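Local coordinates for CrmK (Actinoalloteichus sp. WH1-2216-6, PDB 5I1W), which is an FAD-dependent oxidoreductase of the oxygen-dependent FAD-linked family, carrying its flavin doubly covalently bound and probably oxidising a small-molecule substrate at the expense of oxygen, at residues 152-157 / 199-204. Sequence-based numbering, arbitrary orientation.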
# COMPACT_ATOMS: atom_id res chain seq x y z
N LEU A 152 -11.81 19.00 -12.86
CA LEU A 152 -11.57 18.32 -14.11
C LEU A 152 -11.56 19.32 -15.26
O LEU A 152 -12.56 19.84 -15.68
CB LEU A 152 -12.59 17.26 -14.36
CG LEU A 152 -12.42 16.50 -15.68
CD1 LEU A 152 -11.13 15.72 -15.70
CD2 LEU A 152 -13.65 15.59 -15.88
N HIS A 153 -10.38 19.61 -15.73
CA HIS A 153 -10.21 20.61 -16.75
C HIS A 153 -10.48 20.00 -18.11
O HIS A 153 -11.11 20.63 -18.96
CB HIS A 153 -8.79 21.12 -16.60
CG HIS A 153 -8.37 22.08 -17.65
ND1 HIS A 153 -8.66 23.43 -17.59
CD2 HIS A 153 -7.61 21.91 -18.76
CE1 HIS A 153 -8.10 24.04 -18.61
NE2 HIS A 153 -7.46 23.15 -19.35
N ALA A 154 -10.05 18.74 -18.31
CA ALA A 154 -10.13 18.07 -19.57
C ALA A 154 -10.04 16.57 -19.39
O ALA A 154 -9.52 16.09 -18.40
CB ALA A 154 -9.06 18.57 -20.52
N VAL A 155 -10.55 15.83 -20.36
CA VAL A 155 -10.41 14.39 -20.37
C VAL A 155 -10.12 13.97 -21.83
O VAL A 155 -10.58 14.63 -22.72
CB VAL A 155 -11.65 13.75 -19.73
CG1 VAL A 155 -12.93 14.09 -20.49
CG2 VAL A 155 -11.51 12.27 -19.62
N GLU A 156 -9.29 12.94 -22.04
CA GLU A 156 -9.04 12.36 -23.35
C GLU A 156 -9.68 10.99 -23.34
O GLU A 156 -9.40 10.20 -22.44
CB GLU A 156 -7.56 12.22 -23.62
CG GLU A 156 -7.23 11.68 -25.00
CD GLU A 156 -5.74 11.39 -25.17
OE1 GLU A 156 -5.27 10.29 -24.75
OE2 GLU A 156 -5.02 12.27 -25.73
N VAL A 157 -10.53 10.71 -24.34
CA VAL A 157 -11.40 9.58 -24.37
C VAL A 157 -11.34 8.92 -25.74
O VAL A 157 -11.42 9.61 -26.77
CB VAL A 157 -12.85 10.01 -24.16
CG1 VAL A 157 -13.70 8.80 -23.89
CG2 VAL A 157 -12.97 10.96 -22.98
N ARG A 199 -6.60 9.67 -20.17
CA ARG A 199 -6.03 10.57 -19.23
C ARG A 199 -6.99 11.70 -18.89
O ARG A 199 -7.94 11.96 -19.59
CB ARG A 199 -4.75 11.12 -19.74
CG ARG A 199 -4.88 12.12 -20.86
CD ARG A 199 -3.55 12.23 -21.63
NE ARG A 199 -3.27 11.02 -22.39
CZ ARG A 199 -2.23 10.20 -22.20
NH1 ARG A 199 -1.31 10.48 -21.29
NH2 ARG A 199 -2.11 9.10 -22.95
N TYR A 200 -6.77 12.28 -17.72
CA TYR A 200 -7.53 13.38 -17.24
C TYR A 200 -6.52 14.49 -17.00
O TYR A 200 -5.38 14.22 -16.72
CB TYR A 200 -8.04 13.07 -15.83
CG TYR A 200 -9.02 11.98 -15.65
CD1 TYR A 200 -10.36 12.23 -15.78
CD2 TYR A 200 -8.63 10.72 -15.25
CE1 TYR A 200 -11.31 11.24 -15.58
CE2 TYR A 200 -9.57 9.71 -15.04
CZ TYR A 200 -10.90 9.99 -15.19
OH TYR A 200 -11.87 9.04 -14.95
N TRP A 201 -6.99 15.72 -16.99
CA TRP A 201 -6.21 16.87 -16.69
C TRP A 201 -6.95 17.54 -15.57
O TRP A 201 -8.14 17.76 -15.71
CB TRP A 201 -6.15 17.82 -17.87
CG TRP A 201 -5.14 17.42 -18.90
CD1 TRP A 201 -3.84 17.70 -18.85
CD2 TRP A 201 -5.35 16.67 -20.10
NE1 TRP A 201 -3.21 17.19 -19.93
CE2 TRP A 201 -4.12 16.55 -20.73
CE3 TRP A 201 -6.46 16.10 -20.72
CZ2 TRP A 201 -3.94 15.88 -21.95
CZ3 TRP A 201 -6.29 15.46 -21.93
CH2 TRP A 201 -5.04 15.37 -22.54
N LEU A 202 -6.23 17.95 -14.52
CA LEU A 202 -6.81 18.51 -13.31
C LEU A 202 -6.25 19.88 -13.02
O LEU A 202 -5.04 20.07 -13.04
CB LEU A 202 -6.49 17.63 -12.11
CG LEU A 202 -6.93 16.20 -12.33
CD1 LEU A 202 -6.32 15.24 -11.32
CD2 LEU A 202 -8.42 16.10 -12.27
N ARG A 203 -7.14 20.79 -12.64
CA ARG A 203 -6.77 22.15 -12.42
C ARG A 203 -7.90 22.86 -11.75
O ARG A 203 -9.04 22.60 -12.10
CB ARG A 203 -6.58 22.78 -13.75
CG ARG A 203 -6.31 24.23 -13.72
CD ARG A 203 -6.22 24.65 -15.16
NE ARG A 203 -5.32 25.74 -15.18
CZ ARG A 203 -5.69 26.99 -15.04
NH1 ARG A 203 -6.98 27.30 -14.92
NH2 ARG A 203 -4.75 27.94 -15.02
N SER A 204 -7.62 23.72 -10.78
CA SER A 204 -8.69 24.54 -10.19
C SER A 204 -9.28 25.50 -11.21
O SER A 204 -8.56 26.10 -11.95
CB SER A 204 -8.18 25.37 -9.00
OG SER A 204 -7.66 24.54 -7.99
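Ala154 and Trp201 form a hydrogen-bonded antiparallel pair, Trp201 N donating a hydrogen bond to Ala154 O (2.9 Å); Glu156 N likewise bonds Arg199 O (3.0 Å). A classic beta bulge interrupts this ladder: His153 N (2.9 Å) and, weakly, Ala154 N both bond Trp201 O, shifting the register by one before Leu152 faces Leu202. The strands are neighbours in a five-stranded antiparallel sheet, flanked by 95-99 and 166-172, consistent with the PCMH-type FAD-binding fold. Arg199 NE meets Glu156 OE1 (3.2 Å) almost straight, within the guanidinium plane but from above the carboxylate. Thr198 and Thr40 also grip OE1, while Arg199 NH1 reaches Glu97 and Glu99. On the same face Ala154 CB packs on Trp201 CE3 (3.6 Å), and Arg199 CG covers the indole near its rim. On the other face Leu152, its CG anti to N (chi1 179°), brings CD1 to the ring edge at Tyr200 CD1 (3.6 Å), which Val155 CG2 also touches (4.0 Å). Replacing Arg199 with an alanine would probably leave the Glu97, Glu99 and Glu156 carboxylates without their shared cation. Salt bridges thus link three strands on the Glu156 face, while Tyr200 packs its apolar ring across the strands and bonds Gly130 O of helix 129-134 through OH, near the FAD.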